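Local coordinates for telomere length regulator taz1 (Schizosaccharomyces pombe, PDB 4ZMK), which binds double-stranded telomeric DNA as a homodimer and regulates telomere length and function, this fragment being its dimerization domain, at residues T2-T7 with R51-T56; N11-T16 with S58-S63. All blocks are in the same frame, centred on the assembly; numbering follows the deposited sequence.

Interaction 1: T2-T7 with R51-T56; sequences TFSERT and RDFSHT
Ser-4 presses its side chain against helix 51-56 where Phe-53 and Thr-56 flank it, and this is the tight part of the contact. Its hydroxyl comes up to the edge of the Phe-53 ring in the ring plane, OG of Ser-4 lying 3.3 Å from CD2 of Phe-53, while CB of Ser-4 sits 3.4 Å from OG1 of Thr-56. With a serine at the crossing, the axis of helix 3-7 comes to 9.2 Å from that of segment 51-56, at a crossing angle of -76°. Beyond the serine, the far end of the Phe-53 ring reaches the methyl CG2 of Thr-7, and CE1 of Phe-3 marks the thinner margin at 4.2 Å from CE2 of Phe-53. Ile-34 and Leu-37 of helix 20-40 also touch this phenylalanine, so the residue that receives helix 3-7 also packs against helix 20-40.

On the other flank the packing gives way to water. CG of Glu-5 still touches CG2 of Thr-56, a methyl held anti to the backbone N because OG1 of Thr-56 (chi1 -61°) turns back to its own helix and donates to O of Asp-52 at 2.7 Å. Past it, one water donates to OG1 of Thr-56 and another meets OG of Ser-4. Thr-2 and Glu-5 form a capping box: N of Glu-5 donates to OG1 of Thr-2 at 3.1 Å, and in one of the two modelled conformers of Glu-5 its OE1 accepts from N of Thr-2, 45° out of the carboxylate plane, while a water links OE2 weakly to O of Thr-56. With no direct hydrogen bond between the segments, the contact rests on side-chain packing, the hydroxyls of Thr-2 and Thr-56 being turned to their own segments and that of Ser-4 meeting water.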
ATOM      1  N   THR A   2      13.693 -10.222   4.496  1.00 33.71           N
ATOM      2  CA  THR A   2      13.368 -10.922   3.266  1.00 23.96           C
ATOM      3  C   THR A   2      13.778 -10.045   2.092  1.00 22.05           C
ATOM      4  O   THR A   2      14.167  -8.900   2.274  1.00 21.75           O
ATOM      5  CB  THR A   2      11.874 -11.246   3.147  1.00 21.05           C
ATOM      6  OG1 THR A   2      11.141 -10.038   2.900  1.00 23.49           O
ATOM      7  CG2 THR A   2      11.369 -11.886   4.413  1.00 29.18           C
ATOM      8  N   PHE A   3      13.676 -10.592   0.888  1.00 27.79           N
ATOM      9  CA  PHE A   3      13.947  -9.837  -0.324  1.00 24.96           C
ATOM     10  C   PHE A   3      13.047  -8.612  -0.407  1.00 19.76           C
ATOM     11  O   PHE A   3      13.520  -7.516  -0.669  1.00 19.66           O
ATOM     12  CB  PHE A   3      13.762 -10.720  -1.562  1.00 22.29           C
ATOM     13  CG  PHE A   3      14.034 -10.011  -2.846  1.00 22.26           C
ATOM     14  CD1 PHE A   3      12.997  -9.444  -3.573  1.00 20.70           C
ATOM     15  CD2 PHE A   3      15.327  -9.899  -3.325  1.00 24.03           C
ATOM     16  CE1 PHE A   3      13.245  -8.782  -4.753  1.00 20.92           C
ATOM     17  CE2 PHE A   3      15.580  -9.245  -4.503  1.00 24.24           C
ATOM     18  CZ  PHE A   3      14.538  -8.681  -5.221  1.00 22.68           C
ATOM     19  N   SER A   4      11.753  -8.800  -0.171  1.00 18.41           N
ATOM     20  CA  SER A   4      10.801  -7.701  -0.268  1.00 16.72           C
ATOM     21  C   SER A   4      10.984  -6.662   0.838  1.00 16.43           C
ATOM     22  O   SER A   4      10.930  -5.476   0.565  1.00 21.51           O
ATOM     23  CB  SER A   4       9.368  -8.230  -0.256  1.00 15.69           C
ATOM     24  OG  SER A   4       9.137  -9.062  -1.373  1.00 19.51           O
ATOM     25  N   GLU A   5      11.203  -7.098   2.076  1.00 17.10           N
ATOM     26  CA  GLU A   5      11.431  -6.172   3.183  0.50 17.21           C
ATOM     27  C   GLU A   5      12.610  -5.243   2.893  1.00 24.38           C
ATOM     28  O   GLU A   5      12.532  -4.032   3.108  1.00 23.32           O
ATOM     29  CB  GLU A   5      11.679  -6.939   4.484  0.50 18.37           C
ATOM     30  CG  GLU A   5      10.483  -7.721   4.975  0.50 17.80           C
ATOM     31  CD  GLU A   5      10.761  -8.471   6.260  0.50 33.31           C
ATOM     32  OE1 GLU A   5      11.946  -8.733   6.555  0.50 20.89           O
ATOM     33  OE2 GLU A   5       9.792  -8.794   6.979  0.50 28.76           O
ATOM     34  N   ARG A   6      13.701  -5.815   2.392  1.00 19.42           N
ATOM     35  CA  ARG A   6      14.896  -5.047   2.104  1.00 20.59           C
ATOM     36  C   ARG A   6      14.699  -4.158   0.883  1.00 19.77           C
ATOM     37  O   ARG A   6      15.094  -2.993   0.889  1.00 20.50           O
ATOM     38  CB  ARG A   6      16.081  -5.981   1.896  1.00 22.61           C
ATOM     39  CG  ARG A   6      17.382  -5.273   1.592  1.00 25.43           C
ATOM     40  CD  ARG A   6      18.117  -4.853   2.855  1.00 27.73           C
ATOM     41  NE  ARG A   6      19.431  -4.305   2.526  1.00 32.81           N
ATOM     42  CZ  ARG A   6      19.792  -3.039   2.727  1.00 36.68           C
ATOM     43  NH1 ARG A   6      18.943  -2.183   3.276  1.00 40.14           N
ATOM     44  NH2 ARG A   6      21.010  -2.630   2.388  1.00 33.76           N
ATOM     45  N   THR A   7      14.083  -4.703  -0.158  1.00 19.05           N
ATOM     46  CA  THR A   7      13.936  -3.987  -1.417  1.00 18.65           C
ATOM     47  C   THR A   7      12.997  -2.795  -1.240  1.00 27.08           C
ATOM     48  O   THR A   7      13.220  -1.731  -1.826  1.00 27.06           O
ATOM     49  CB  THR A   7      13.414  -4.927  -2.534  1.00 18.46           C
ATOM     50  OG1 THR A   7      14.369  -5.962  -2.771  1.00 20.14           O
ATOM     51  CG2 THR A   7      13.190  -4.185  -3.828  1.00 18.25           C
ATOM     52  N   ARG A  51       3.138  -9.462  -6.009  1.00 14.23           N
ATOM     53  CA  ARG A  51       2.317 -10.037  -4.955  0.50 13.89           C
ATOM     54  C   ARG A  51       3.103 -10.183  -3.646  1.00 16.35           C
ATOM     55  O   ARG A  51       2.561  -9.956  -2.570  1.00 21.96           O
ATOM     56  CB  ARG A  51       1.763 -11.389  -5.395  0.50 15.00           C
ATOM     57  CG  ARG A  51       0.918 -12.074  -4.348  0.50 22.42           C
ATOM     58  CD  ARG A  51       0.680 -13.534  -4.704  0.50 31.79           C
ATOM     59  NE  ARG A  51       1.899 -14.189  -5.173  0.50 36.16           N
ATOM     60  CZ  ARG A  51       2.893 -14.569  -4.380  0.50 35.24           C
ATOM     61  NH1 ARG A  51       2.811 -14.359  -3.072  0.50 39.75           N
ATOM     62  NH2 ARG A  51       3.967 -15.156  -4.892  0.50 28.86           N
ATOM     63  N   ASP A  52       4.379 -10.558  -3.733  1.00 14.53           N
ATOM     64  CA  ASP A  52       5.220 -10.606  -2.538  1.00 14.66           C
ATOM     65  C   ASP A  52       5.387  -9.214  -1.946  1.00 13.64           C
ATOM     66  O   ASP A  52       5.317  -9.039  -0.734  1.00 18.93           O
ATOM     67  CB  ASP A  52       6.605 -11.202  -2.836  1.00 16.00           C
ATOM     68  CG  ASP A  52       6.559 -12.703  -3.083  1.00 25.99           C
ATOM     69  OD1 ASP A  52       5.496 -13.323  -2.876  1.00 28.41           O
ATOM     70  OD2 ASP A  52       7.595 -13.273  -3.477  1.00 27.06           O
ATOM     71  N   PHE A  53       5.635  -8.226  -2.802  1.00 14.82           N
ATOM     72  CA  PHE A  53       5.743  -6.839  -2.356  1.00 12.54           C
ATOM     73  C   PHE A  53       4.479  -6.387  -1.606  1.00 11.62           C
ATOM     74  O   PHE A  53       4.554  -5.839  -0.510  1.00 15.10           O
ATOM     75  CB  PHE A  53       5.991  -5.891  -3.545  1.00 12.54           C
ATOM     76  CG  PHE A  53       7.403  -5.914  -4.075  1.00 13.58           C
ATOM     77  CD1 PHE A  53       7.742  -5.176  -5.197  1.00 13.97           C
ATOM     78  CD2 PHE A  53       8.385  -6.665  -3.458  1.00 16.06           C
ATOM     79  CE1 PHE A  53       9.036  -5.192  -5.694  1.00 16.93           C
ATOM     80  CE2 PHE A  53       9.685  -6.682  -3.951  1.00 19.64           C
ATOM     81  CZ  PHE A  53      10.010  -5.949  -5.071  1.00 16.03           C
ATOM     82  N   SER A  54       3.320  -6.617  -2.215  1.00 12.83           N
ATOM     83  CA  SER A  54       2.041  -6.182  -1.663  0.50 14.07           C
ATOM     84  C   SER A  54       1.773  -6.799  -0.296  1.00 12.22           C
ATOM     85  O   SER A  54       1.403  -6.119   0.649  1.00 13.53           O
ATOM     86  CB  SER A  54       0.911  -6.537  -2.630  0.50 14.15           C
ATOM     87  OG  SER A  54      -0.338  -6.067  -2.158  0.50 17.66           O
ATOM     88  N   HIS A  55       1.963  -8.109  -0.223  1.00 11.80           N
ATOM     89  CA  HIS A  55       1.773  -8.889   0.988  1.00 13.43           C
ATOM     90  C   HIS A  55       2.726  -8.495   2.105  1.00 12.26           C
ATOM     91  O   HIS A  55       2.344  -8.418   3.267  1.00 20.35           O
ATOM     92  CB  HIS A  55       1.951 -10.370   0.665  1.00 18.06           C
ATOM     93  CG  HIS A  55       1.590 -11.277   1.793  1.00 27.81           C
ATOM     94  ND1 HIS A  55       2.534 -11.994   2.501  1.00 28.67           N
ATOM     95  CD2 HIS A  55       0.395 -11.585   2.340  1.00 29.34           C
ATOM     96  CE1 HIS A  55       1.932 -12.703   3.434  1.00 29.68           C
ATOM     97  NE2 HIS A  55       0.628 -12.476   3.358  1.00 31.79           N
ATOM     98  N   THR A  56       3.979  -8.278   1.747  1.00 12.81           N
ATOM     99  CA  THR A  56       4.995  -7.878   2.705  1.00 12.94           C
ATOM    100  C   THR A  56       4.661  -6.505   3.287  1.00 13.23           C
ATOM    101  O   THR A  56       4.777  -6.285   4.481  1.00 15.16           O
ATOM    102  CB  THR A  56       6.381  -7.864   2.031  1.00 14.31           C
ATOM    103  OG1 THR A  56       6.687  -9.187   1.574  1.00 15.37           O
ATOM    104  CG2 THR A  56       7.483  -7.359   2.972  1.00 14.24           C
TER
HETATM  105  O   HOH W   1       8.789 -10.982   2.694  1.00 67.14           O
HETATM  106  O   HOH W   2       8.361 -11.808   0.160  1.00 49.26           O
HETATM  107  O   HOH W   3       6.956  -7.535   6.829  1.00 44.05           O

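Interaction 2: N11-T16 with S58-S63; sequences NSIDNT and SKSLKS
A type I beta turn from Ser-12 to Asn-15, closed by the bond from N of Asn-15 to O of Ser-12, sets its two central residues against helix 58-63, the backbones coming closest at Asp-14 and Ser-63, 5.8 Å between their CA atoms. Asp-14 makes the polar half of the contact. In one of the two modelled conformers of Ser-63, its OG donates to OD2 of Asp-14 at 2.9 Å, approaching on the anti side of the carboxylate and 25° out of its plane. In that conformer the serine hydroxyl extends to the loop because it stands anti to its backbone N (chi1 -176°), and CB of Asp-14 lies 3.6 Å from OG of Ser-63.

Ile-13 supplies the apolar half with two separate branches. Its CG2 methyl rests 3.4 Å from OG of Ser-60 in one of that serine's two conformers, where the hydroxyl is hydrogen-bonded to O of Leu-57 within the helix. The longer branch, CG1 anti to the backbone N, carries CD1 of Ile-13 inward until it is 3.8 Å from CD2 of Leu-61, the two chains meeting at a slant. This isoleucine packs against both long helices of the subunit: Ser-23, Leu-26 and Val-27 of helix 20-40 touch it as well, and the connection between helices 3-7 and 20-40 is thereby laid over the helical hairpin. Leu-61 also packs on Val-27 of the second subunit, placing the buried end of this contact beside the dimer interface. Arg-64 also holds the turn's backbone, its NH1 being hydrogen-bonded to O of Ile-13 and O of Asn-15.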
ATOM      1  N   ASN A  11      12.181  -2.213   6.905  1.00 24.28           N
ATOM      2  CA  ASN A  11      12.570  -2.888   8.140  1.00 33.53           C
ATOM      3  C   ASN A  11      12.400  -2.044   9.401  1.00 30.19           C
ATOM      4  O   ASN A  11      12.602  -2.542  10.498  1.00 34.56           O
ATOM      5  CB  ASN A  11      14.008  -3.416   8.055  1.00 40.97           C
ATOM      6  CG  ASN A  11      15.040  -2.323   8.014  1.00 60.13           C
ATOM      7  OD1 ASN A  11      14.772  -1.168   8.338  1.00 71.89           O
ATOM      8  ND2 ASN A  11      16.248  -2.686   7.609  1.00 66.65           N
ATOM      9  N   SER A  12      12.019  -0.781   9.251  1.00 26.43           N
ATOM     10  CA  SER A  12      11.747   0.053  10.425  1.00 28.51           C
ATOM     11  C   SER A  12      10.335   0.618  10.440  1.00 26.47           C
ATOM     12  O   SER A  12      10.012   1.416  11.308  1.00 21.73           O
ATOM     13  CB  SER A  12      12.737   1.226  10.516  1.00 30.99           C
ATOM     14  OG  SER A  12      14.058   0.785  10.765  1.00 36.12           O
ATOM     15  N   ILE A  13       9.490   0.217   9.496  1.00 24.41           N
ATOM     16  CA  ILE A  13       8.221   0.917   9.325  1.00 23.50           C
ATOM     17  C   ILE A  13       7.275   0.723  10.513  1.00 21.24           C
ATOM     18  O   ILE A  13       6.329   1.481  10.681  1.00 25.90           O
ATOM     19  CB  ILE A  13       7.518   0.498   8.018  1.00 21.60           C
ATOM     20  CG1 ILE A  13       6.504   1.571   7.606  1.00 23.29           C
ATOM     21  CG2 ILE A  13       6.879  -0.864   8.157  1.00 21.52           C
ATOM     22  CD1 ILE A  13       5.986   1.414   6.211  1.00 26.16           C
ATOM     23  N   ASP A  14       7.542  -0.259  11.363  1.00 20.57           N
ATOM     24  CA  ASP A  14       6.667  -0.476  12.509  1.00 29.06           C
ATOM     25  C   ASP A  14       7.277   0.094  13.780  1.00 29.56           C
ATOM     26  O   ASP A  14       6.810  -0.184  14.885  1.00 36.21           O
ATOM     27  CB  ASP A  14       6.348  -1.962  12.686  1.00 43.47           C
ATOM     28  CG  ASP A  14       7.580  -2.803  12.871  1.00 54.40           C
ATOM     29  OD1 ASP A  14       8.673  -2.360  12.456  1.00 53.89           O
ATOM     30  OD2 ASP A  14       7.448  -3.916  13.423  1.00 61.68           O
ATOM     31  N   ASN A  15       8.326   0.894  13.609  1.00 29.86           N
ATOM     32  CA  ASN A  15       8.903   1.677  14.697  1.00 27.97           C
ATOM     33  C   ASN A  15       8.043   2.910  14.907  1.00 26.80           C
ATOM     34  O   ASN A  15       7.861   3.698  13.987  1.00 25.80           O
ATOM     35  CB  ASN A  15      10.354   2.064  14.372  1.00 28.28           C
ATOM     36  CG  ASN A  15      11.046   2.842  15.497  1.00 38.01           C
ATOM     37  OD1 ASN A  15      10.406   3.452  16.355  1.00 40.50           O
ATOM     38  ND2 ASN A  15      12.375   2.837  15.471  1.00 43.13           N
ATOM     39  N   THR A  16       7.515   3.078  16.114  1.00 25.42           N
ATOM     40  CA  THR A  16       6.589   4.173  16.379  1.00 25.67           C
ATOM     41  C   THR A  16       7.262   5.546  16.420  1.00 33.08           C
ATOM     42  O   THR A  16       6.577   6.571  16.422  1.00 36.41           O
ATOM     43  CB  THR A  16       5.848   3.970  17.705  1.00 34.80           C
ATOM     44  OG1 THR A  16       6.791   4.022  18.780  1.00 40.56           O
ATOM     45  CG2 THR A  16       5.115   2.625  17.722  1.00 30.22           C
ATOM     46  N   SER A  58       1.633  -5.069   3.390  1.00 10.86           N
ATOM     47  CA  SER A  58       0.418  -5.200   4.192  1.00 11.77           C
ATOM     48  C   SER A  58       0.760  -5.727   5.595  1.00 14.05           C
ATOM     49  O   SER A  58       0.314  -5.203   6.605  1.00 19.60           O
ATOM     50  CB  SER A  58      -0.566  -6.127   3.496  1.00 11.08           C
ATOM     51  OG  SER A  58      -1.815  -6.143   4.144  1.00 21.42           O
ATOM     52  N   LYS A  59       1.591  -6.750   5.634  1.00 13.58           N
ATOM     53  CA  LYS A  59       1.984  -7.392   6.872  1.00 15.43           C
ATOM     54  C   LYS A  59       2.751  -6.401   7.754  1.00 21.30           C
ATOM     55  O   LYS A  59       2.620  -6.417   8.983  1.00 21.21           O
ATOM     56  CB  LYS A  59       2.813  -8.639   6.547  1.00 20.33           C
ATOM     57  CG  LYS A  59       3.324  -9.416   7.713  1.00 38.39           C
ATOM     58  CD  LYS A  59       4.258 -10.535   7.257  1.00 56.30           C
ATOM     59  CE  LYS A  59       5.135 -11.000   8.423  1.00 70.52           C
ATOM     60  NZ  LYS A  59       6.288 -11.843   8.002  1.00 75.35           N
ATOM     61  N   SER A  60       3.512  -5.505   7.123  1.00 13.40           N
ATOM     62  CA  SER A  60       4.300  -4.546   7.883  0.50 13.97           C
ATOM     63  C   SER A  60       3.427  -3.416   8.423  1.00 13.82           C
ATOM     64  O   SER A  60       3.703  -2.874   9.491  1.00 17.61           O
ATOM     65  CB  SER A  60       5.442  -3.981   7.036  0.50 13.75           C
ATOM     66  OG  SER A  60       5.009  -2.907   6.226  0.50 12.81           O
ATOM     67  N   LEU A  61       2.362  -3.081   7.705  1.00 12.91           N
ATOM     68  CA  LEU A  61       1.449  -2.035   8.166  1.00 12.99           C
ATOM     69  C   LEU A  61       0.560  -2.544   9.312  1.00 13.88           C
ATOM     70  O   LEU A  61       0.185  -1.795  10.214  1.00 17.10           O
ATOM     71  CB  LEU A  61       0.618  -1.511   6.993  1.00 12.05           C
ATOM     72  CG  LEU A  61       1.468  -0.778   5.941  1.00 13.42           C
ATOM     73  CD1 LEU A  61       0.609  -0.067   4.938  1.00 10.95           C
ATOM     74  CD2 LEU A  61       2.395   0.216   6.631  1.00 18.04           C
ATOM     75  N   LYS A  62       0.237  -3.828   9.284  1.00 14.00           N
ATOM     76  CA  LYS A  62      -0.475  -4.455  10.389  0.50 15.14           C
ATOM     77  C   LYS A  62       0.409  -4.438  11.633  1.00 18.83           C
ATOM     78  O   LYS A  62      -0.061  -4.178  12.737  1.00 17.64           O
ATOM     79  CB  LYS A  62      -0.884  -5.886  10.032  0.50 15.20           C
ATOM     80  CG  LYS A  62      -1.885  -5.982   8.885  0.50 14.29           C
ATOM     81  CD  LYS A  62      -2.151  -7.434   8.492  0.50 17.71           C
ATOM     82  CE  LYS A  62      -3.058  -7.519   7.271  0.50 19.09           C
ATOM     83  NZ  LYS A  62      -3.310  -8.912   6.808  0.50 23.06           N
ATOM     84  N   SER A  63       1.696  -4.707  11.440  1.00 16.49           N
ATOM     85  CA  SER A  63       2.655  -4.672  12.534  0.50 17.94           C
ATOM     86  C   SER A  63       2.788  -3.251  13.075  1.00 19.45           C
ATOM     87  O   SER A  63       2.829  -3.037  14.283  1.00 20.68           O
ATOM     88  CB  SER A  63       4.013  -5.198  12.074  0.50 18.03           C
ATOM     89  OG  SER A  63       4.934  -5.257  13.148  0.50 24.14           O
TER

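In the fold
Interactions 1 and 2 are centred 12 Å apart and share helix 44-70, which receives helix 3-7 at residues 51-56 and the following loop at residues 58-63. The N-terminal segments come in the same order along the chain as their partners: the chain first crosses helix 44-70 with helix 3-7 and then moves on toward its C-terminal end in the loop, before helix 20-40 begins. The two segments on helix 44-70 also present residues to the second subunit: Ser-54 hydrogen-bonds to its Thr-35, and Ser-58 to its Asp-32. One long helix therefore carries the N-terminal arm of its own chain and contributes to the homodimer interface of Taz1.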